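Local structure of CaaX farnesyltransferase alpha subunit Ram2 (4L9P) at residues Trp25-Pro30 with Ser70-Arg75; Val131-Arg136 with Arg172-Trp177. The protein forms the alpha subunit of the heterodimeric enzyme that attaches farnesyl, and probably also geranylgeranyl, groups to proteins carrying a C-terminal CaaX motif. The protein carries 1 engineered substitution. All blocks are in the same frame, centred on the assembly; numbering follows the deposited sequence.

Overall arrangement
The alpha subunit is mostly helical, with no strand, its helices paired as in the tetratricopeptide-like repeats of protein prenyltransferases and arrayed in a curved row. Contact 1 lies toward one extremity of the chain, about 38 Å from its centre, where the loop after helix 18-21 meets the start of helix 71-83. Contact 2 sits nearer the middle, about 16 Å from the centre, and joins the C-terminal ends of helices 123-133 and 161-174. The two follow one another in series along the chain, with centres about 33 Å apart, nearest atoms about 9 Å apart and no direct touch. The first ties the N-terminal region to the repeat array; the second links successive repeats within it.

Contact 1: Trp25-Pro30 with Ser70-Arg75; sequences WASIKP and SERALR
The loop 25-30, which makes a type I beta turn from Trp25 to Ile28, approaches the first turn of helix 71-83 most nearly at Trp25 and Arg72, whose CA atoms are 7.8 Å apart. The side chains of these two residues carry most of the contact. Arg72 runs its methylenes over one face of the indole in a CH-pi contact: CD stands 3.6 Å from the centroid of the six-membered ring of Trp25, only 5° off the ring normal. Arg72 CG lies between the backbone N and the carbonyl carbon (chi1 67°), and the chain then extends to NE, which carries the guanidinium past the indole to the turn. There Arg72 NH1 donates to Ser27 OG at 3.0 Å, near the guanidinium plane, and to Glu24 O, while a water bridges Arg72 NH2 and Ser27 OG. Ile28 CG2 lies over a guanidinium face, 3.9 Å from Arg72 NH2. A long arginine suits this place, apolar along its methylenes and polar at its end; its charge is met by a salt bridge from NE to Glu68. The helix belongs to a prenyltransferase alpha-subunit repeat of the tetratricopeptide type, and the loop packs against its N-terminal end. Ser70 is the N-cap, its OG accepting from Ala73 N at 3.0 Å. Tryptophan offers both a broad face and a polar edge: a second water accepts from Trp25 NE1 at 3.1 Å and from Arg75 NE, while Arg75 NH2 pairs with Glu24. Tyr19 meets the indole edge-to-face, and Val63 of helix 51-65 also touches it.

Contact 2: Val131-Arg136 with Arg172-Trp177; sequences VLMSSR and RHFKLW
Two helices of successive prenyltransferase alpha-subunit repeats, 123-133 and 161-174, meet here near their C-terminal ends, where Arg136 reaches across to His173. The guanidinium of Arg136 lies flat on the imidazole, with centres 3.7 Å apart and planes at 11°, a stack in which NH2 sits over one ring face. The same NH2 donates to His173 O at 2.7 Å, with a fairly straight N-H...O angle of 161°; the oxygen lies near the guanidinium plane. One residue is thus gripped at its ring and at its carbonyl, and the bond helps fix how the guanidinium is turned on the imidazole. Arginine suits the place because its arm, extended from CG to NE, reaches the neighbouring helix and ends in a flat group that can stack and donate together.

His173 has its CG anti to the backbone N (chi1 -178°), which directs the ring toward segment 131-136. A water in the ring plane links its NE2 to Met133 O, donating to that carbonyl at 2.7 Å, so this main-chain acceptor is met by a water. Trp169 also stacks with His173.

Beside this pair, the buried Met133 lies at the edge of the Phe174 ring, with CG 3.9 Å from CE2. The sulfur forms a Met-aromatic contact there, SD being 5.2 Å from the ring centroid. The methionine chain, bent at chi2 and chi3, also touches Ile109 and Tyr166. Side-chain contact between corresponding helices of adjacent repeats is typical of the tetratricopeptide-like alpha-alpha superhelix of prenyltransferase alpha subunits.

Contact 1: Trp25-Pro30 with Ser70-Arg75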
loop_
_atom_site.group_PDB
_atom_site.type_symbol
_atom_site.label_atom_id
_atom_site.label_comp_id
_atom_site.label_asym_id
_atom_site.label_seq_id
_atom_site.Cartn_x
_atom_site.Cartn_y
_atom_site.Cartn_z
ATOM N N TRP A 25 -7.001 -33.882 -25.983
ATOM C CA TRP A 25 -5.735 -33.482 -25.372
ATOM C C TRP A 25 -4.648 -34.490 -25.681
ATOM O O TRP A 25 -3.529 -34.392 -25.178
ATOM C CB TRP A 25 -5.942 -33.336 -23.851
ATOM C CG TRP A 25 -6.636 -32.048 -23.532
ATOM C CD1 TRP A 25 -7.973 -31.847 -23.298
ATOM C CD2 TRP A 25 -6.017 -30.776 -23.512
ATOM N NE1 TRP A 25 -8.223 -30.501 -23.092
ATOM C CE2 TRP A 25 -7.032 -29.823 -23.230
ATOM C CE3 TRP A 25 -4.711 -30.346 -23.725
ATOM C CZ2 TRP A 25 -6.768 -28.455 -23.134
ATOM C CZ3 TRP A 25 -4.431 -28.971 -23.576
ATOM C CH2 TRP A 25 -5.477 -28.060 -23.308
ATOM N N ALA A 26 -4.980 -35.496 -26.498
ATOM C CA ALA A 26 -3.973 -36.510 -26.763
ATOM C C ALA A 26 -2.706 -36.015 -27.434
ATOM O O ALA A 26 -1.660 -36.571 -27.172
ATOM C CB ALA A 26 -4.606 -37.677 -27.622
ATOM N N SER A 27 -2.791 -34.992 -28.293
ATOM C CA SER A 27 -1.657 -34.525 -29.114
ATOM C C SER A 27 -0.587 -33.768 -28.344
ATOM O O SER A 27 0.404 -33.348 -28.961
ATOM C CB SER A 27 -2.123 -33.706 -30.358
ATOM O OG SER A 27 -2.640 -32.398 -29.982
ATOM N N ILE A 28 -0.760 -33.593 -27.023
ATOM C CA ILE A 28 0.226 -32.838 -26.235
ATOM C C ILE A 28 0.517 -33.545 -24.907
ATOM O O ILE A 28 -0.369 -34.106 -24.318
ATOM C CB ILE A 28 -0.195 -31.362 -26.092
ATOM C CG1 ILE A 28 1.013 -30.497 -25.703
ATOM C CG2 ILE A 28 -1.354 -31.208 -25.122
ATOM C CD1 ILE A 28 0.691 -28.975 -25.709
ATOM N N LYS A 29 1.788 -33.595 -24.498
ATOM C CA LYS A 29 2.212 -34.232 -23.250
ATOM C C LYS A 29 2.350 -33.181 -22.155
ATOM O O LYS A 29 3.029 -32.199 -22.366
ATOM C CB LYS A 29 3.563 -34.920 -23.398
ATOM C CG LYS A 29 3.447 -36.227 -24.227
ATOM C CD LYS A 29 4.793 -36.800 -24.600
ATOM C CE LYS A 29 4.664 -37.717 -25.806
ATOM N NZ LYS A 29 5.986 -38.323 -26.183
ATOM N N PRO A 30 1.774 -33.445 -20.988
ATOM C CA PRO A 30 1.828 -32.458 -19.886
ATOM C C PRO A 30 3.236 -32.390 -19.331
ATOM O O PRO A 30 4.023 -33.337 -19.499
ATOM C CB PRO A 30 0.877 -33.050 -18.836
ATOM C CG PRO A 30 0.792 -34.544 -19.188
ATOM C CD PRO A 30 0.956 -34.626 -20.652
ATOM N N SER A 70 -5.384 -21.907 -28.918
ATOM C CA SER A 70 -6.362 -22.880 -29.381
ATOM C C SER A 70 -7.606 -22.828 -28.522
ATOM O O SER A 70 -7.589 -22.341 -27.375
ATOM C CB SER A 70 -5.735 -24.264 -29.272
ATOM O OG SER A 70 -5.634 -24.660 -27.907
ATOM N N GLU A 71 -8.688 -23.353 -29.019
ATOM C CA GLU A 71 -9.891 -23.490 -28.219
ATOM C C GLU A 71 -9.706 -24.393 -26.996
ATOM O O GLU A 71 -10.241 -24.084 -25.902
ATOM C CB GLU A 71 -11.050 -24.013 -29.082
ATOM C CG GLU A 71 -11.471 -23.036 -30.165
ATOM C CD GLU A 71 -12.265 -21.858 -29.646
ATOM O OE1 GLU A 71 -12.680 -21.853 -28.462
ATOM O OE2 GLU A 71 -12.476 -20.908 -30.440
ATOM N N ARG A 72 -8.995 -25.513 -27.124
ATOM C CA ARG A 72 -8.782 -26.360 -25.961
ATOM C C ARG A 72 -8.005 -25.593 -24.881
ATOM O O ARG A 72 -8.310 -25.731 -23.699
ATOM C CB ARG A 72 -8.114 -27.723 -26.299
ATOM C CG ARG A 72 -6.681 -27.634 -26.779
ATOM C CD ARG A 72 -6.084 -29.068 -27.018
ATOM N NE ARG A 72 -4.716 -28.888 -27.440
ATOM C CZ ARG A 72 -3.995 -29.842 -27.981
ATOM N NH1 ARG A 72 -4.549 -31.055 -28.123
ATOM N NH2 ARG A 72 -2.755 -29.579 -28.354
ATOM N N ALA A 73 -6.991 -24.842 -25.289
ATOM C CA ALA A 73 -6.204 -24.065 -24.320
ATOM C C ALA A 73 -7.082 -23.030 -23.658
ATOM O O ALA A 73 -6.948 -22.792 -22.432
ATOM C CB ALA A 73 -5.010 -23.408 -25.029
ATOM N N LEU A 74 -7.973 -22.414 -24.420
ATOM C CA LEU A 74 -8.883 -21.435 -23.829
ATOM C C LEU A 74 -9.770 -22.084 -22.748
ATOM O O LEU A 74 -9.904 -21.567 -21.633
ATOM C CB LEU A 74 -9.694 -20.719 -24.927
ATOM C CG LEU A 74 -10.662 -19.616 -24.445
ATOM C CD1 LEU A 74 -9.869 -18.430 -23.814
ATOM C CD2 LEU A 74 -11.526 -19.150 -25.636
ATOM N N ARG A 75 -10.359 -23.233 -23.027
ATOM C CA ARG A 75 -11.166 -23.984 -22.052
ATOM C C ARG A 75 -10.324 -24.387 -20.828
ATOM O O ARG A 75 -10.763 -24.236 -19.677
ATOM C CB ARG A 75 -11.730 -25.257 -22.693
ATOM C CG ARG A 75 -12.825 -25.007 -23.703
ATOM C CD ARG A 75 -13.599 -26.329 -24.052
ATOM N NE ARG A 75 -12.727 -27.487 -24.319
ATOM C CZ ARG A 75 -12.213 -27.810 -25.510
ATOM N NH1 ARG A 75 -12.496 -27.089 -26.601
ATOM N NH2 ARG A 75 -11.432 -28.887 -25.608
HETATM O O HOH W 1 -11.037 -29.426 -22.332
HETATM O O HOH W 2 -0.553 -30.621 -30.048
#

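Contact 2: Val131-Arg136 with Arg172-Trp177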
loop_
_atom_site.group_PDB
_atom_site.type_symbol
_atom_site.label_atom_id
_atom_site.label_comp_id
_atom_site.label_asym_id
_atom_site.label_seq_id
_atom_site.Cartn_x
_atom_site.Cartn_y
_atom_site.Cartn_z
ATOM N N VAL A 131 -7.956 -4.975 -19.952
ATOM C CA VAL A 131 -7.270 -5.505 -21.162
ATOM C C VAL A 131 -8.306 -5.697 -22.280
ATOM O O VAL A 131 -8.057 -5.290 -23.413
ATOM C CB VAL A 131 -6.526 -6.835 -20.810
ATOM C CG1 VAL A 131 -6.013 -7.542 -22.080
ATOM C CG2 VAL A 131 -5.363 -6.491 -19.871
ATOM N N LEU A 132 -9.441 -6.298 -21.968
ATOM C CA LEU A 132 -10.440 -6.548 -22.985
ATOM C C LEU A 132 -11.110 -5.283 -23.447
ATOM O O LEU A 132 -11.216 -5.017 -24.665
ATOM C CB LEU A 132 -11.528 -7.454 -22.433
ATOM C CG LEU A 132 -11.114 -8.847 -21.932
ATOM C CD1 LEU A 132 -12.347 -9.498 -21.219
ATOM C CD2 LEU A 132 -10.599 -9.684 -23.056
ATOM N N MET A 133 -11.552 -4.451 -22.489
ATOM C CA MET A 133 -12.356 -3.295 -22.819
ATOM C C MET A 133 -11.548 -2.193 -23.528
ATOM O O MET A 133 -12.117 -1.329 -24.239
ATOM C CB MET A 133 -12.904 -2.733 -21.499
ATOM C CG MET A 133 -14.000 -1.639 -21.667
ATOM S SD MET A 133 -15.485 -2.204 -22.506
ATOM C CE MET A 133 -15.934 -3.602 -21.534
ATOM N N SER A 134 -10.245 -2.250 -23.400
ATOM C CA SER A 134 -9.381 -1.281 -24.078
ATOM C C SER A 134 -9.321 -1.516 -25.591
ATOM O O SER A 134 -8.747 -0.687 -26.311
ATOM C CB SER A 134 -7.956 -1.326 -23.491
ATOM O OG SER A 134 -7.320 -2.533 -23.820
ATOM N N SER A 135 -9.848 -2.647 -26.074
ATOM C CA SER A 135 -9.751 -2.899 -27.526
ATOM C C SER A 135 -10.849 -2.143 -28.248
ATOM O O SER A 135 -12.043 -2.569 -28.203
ATOM C CB SER A 135 -9.907 -4.366 -27.787
ATOM O OG SER A 135 -9.871 -4.523 -29.228
ATOM N N ARG A 136 -10.469 -1.061 -28.939
ATOM C CA ARG A 136 -11.463 -0.201 -29.597
ATOM C C ARG A 136 -12.159 -0.908 -30.783
ATOM O O ARG A 136 -13.324 -0.612 -31.111
ATOM C CB ARG A 136 -10.829 1.152 -29.995
ATOM C CG ARG A 136 -10.781 2.113 -28.758
ATOM C CD ARG A 136 -10.224 3.504 -29.105
ATOM N NE ARG A 136 -9.878 4.253 -27.907
ATOM C CZ ARG A 136 -10.755 4.849 -27.095
ATOM N NH1 ARG A 136 -12.058 4.763 -27.314
ATOM N NH2 ARG A 136 -10.299 5.532 -26.083
ATOM N N ARG A 172 -11.656 7.618 -18.216
ATOM C CA ARG A 172 -10.663 8.238 -19.076
ATOM C C ARG A 172 -10.738 7.659 -20.478
ATOM O O ARG A 172 -10.640 8.404 -21.475
ATOM C CB ARG A 172 -9.280 8.021 -18.477
ATOM C CG ARG A 172 -8.219 8.719 -19.261
ATOM C CD ARG A 172 -6.869 8.630 -18.509
ATOM N NE ARG A 172 -5.802 9.298 -19.256
ATOM C CZ ARG A 172 -5.508 10.594 -19.097
ATOM N NH1 ARG A 172 -6.284 11.362 -18.293
ATOM N NH2 ARG A 172 -4.520 11.126 -19.800
ATOM N N HIS A 173 -10.933 6.352 -20.595
ATOM C CA HIS A 173 -10.884 5.689 -21.899
ATOM C C HIS A 173 -12.026 6.122 -22.794
ATOM O O HIS A 173 -11.796 6.427 -23.989
ATOM C CB HIS A 173 -10.937 4.190 -21.701
ATOM C CG HIS A 173 -10.842 3.423 -22.974
ATOM N ND1 HIS A 173 -9.636 3.234 -23.617
ATOM C CD2 HIS A 173 -11.789 2.758 -23.703
ATOM C CE1 HIS A 173 -9.843 2.493 -24.699
ATOM N NE2 HIS A 173 -11.143 2.203 -24.788
ATOM N N PHE A 174 -13.242 6.142 -22.274
ATOM C CA PHE A 174 -14.428 6.522 -23.079
ATOM C C PHE A 174 -14.815 7.995 -22.910
ATOM O O PHE A 174 -15.823 8.456 -23.432
ATOM C CB PHE A 174 -15.581 5.608 -22.721
ATOM C CG PHE A 174 -15.419 4.212 -23.250
ATOM C CD1 PHE A 174 -15.275 3.959 -24.627
ATOM C CD2 PHE A 174 -15.483 3.141 -22.370
ATOM C CE1 PHE A 174 -15.147 2.653 -25.088
ATOM C CE2 PHE A 174 -15.344 1.823 -22.824
ATOM C CZ PHE A 174 -15.203 1.567 -24.226
ATOM N N LYS A 175 -13.980 8.739 -22.190
ATOM C CA LYS A 175 -14.137 10.207 -22.014
ATOM C C LYS A 175 -15.504 10.518 -21.351
ATOM O O LYS A 175 -16.328 11.279 -21.869
ATOM C CB LYS A 175 -13.974 10.990 -23.363
ATOM C CG LYS A 175 -12.596 10.696 -23.976
ATOM C CD LYS A 175 -12.315 11.618 -25.217
ATOM C CE LYS A 175 -11.002 11.238 -25.905
ATOM N NZ LYS A 175 -9.809 11.434 -25.002
ATOM N N LEU A 176 -15.691 9.933 -20.178
ATOM C CA LEU A 176 -16.983 9.946 -19.479
ATOM C C LEU A 176 -17.074 10.986 -18.361
ATOM O O LEU A 176 -17.991 10.935 -17.552
ATOM C CB LEU A 176 -17.316 8.557 -18.929
ATOM C CG LEU A 176 -17.259 7.431 -19.949
ATOM C CD1 LEU A 176 -17.570 6.137 -19.182
ATOM C CD2 LEU A 176 -18.280 7.688 -21.045
ATOM N N TRP A 177 -16.137 11.944 -18.287
ATOM C CA TRP A 177 -16.121 12.877 -17.122
ATOM C C TRP A 177 -17.456 13.575 -16.986
ATOM O O TRP A 177 -17.925 13.763 -15.844
ATOM C CB TRP A 177 -15.024 13.912 -17.212
ATOM C CG TRP A 177 -13.649 13.355 -17.226
ATOM C CD1 TRP A 177 -12.852 13.109 -16.133
ATOM C CD2 TRP A 177 -12.867 13.027 -18.372
ATOM N NE1 TRP A 177 -11.631 12.618 -16.529
ATOM C CE2 TRP A 177 -11.624 12.535 -17.901
ATOM C CE3 TRP A 177 -13.094 13.064 -19.753
ATOM C CZ2 TRP A 177 -10.600 12.158 -18.746
ATOM C CZ3 TRP A 177 -12.062 12.681 -20.596
ATOM C CH2 TRP A 177 -10.831 12.218 -20.083
HETATM O O HOH W 3 -12.305 0.312 -26.364
#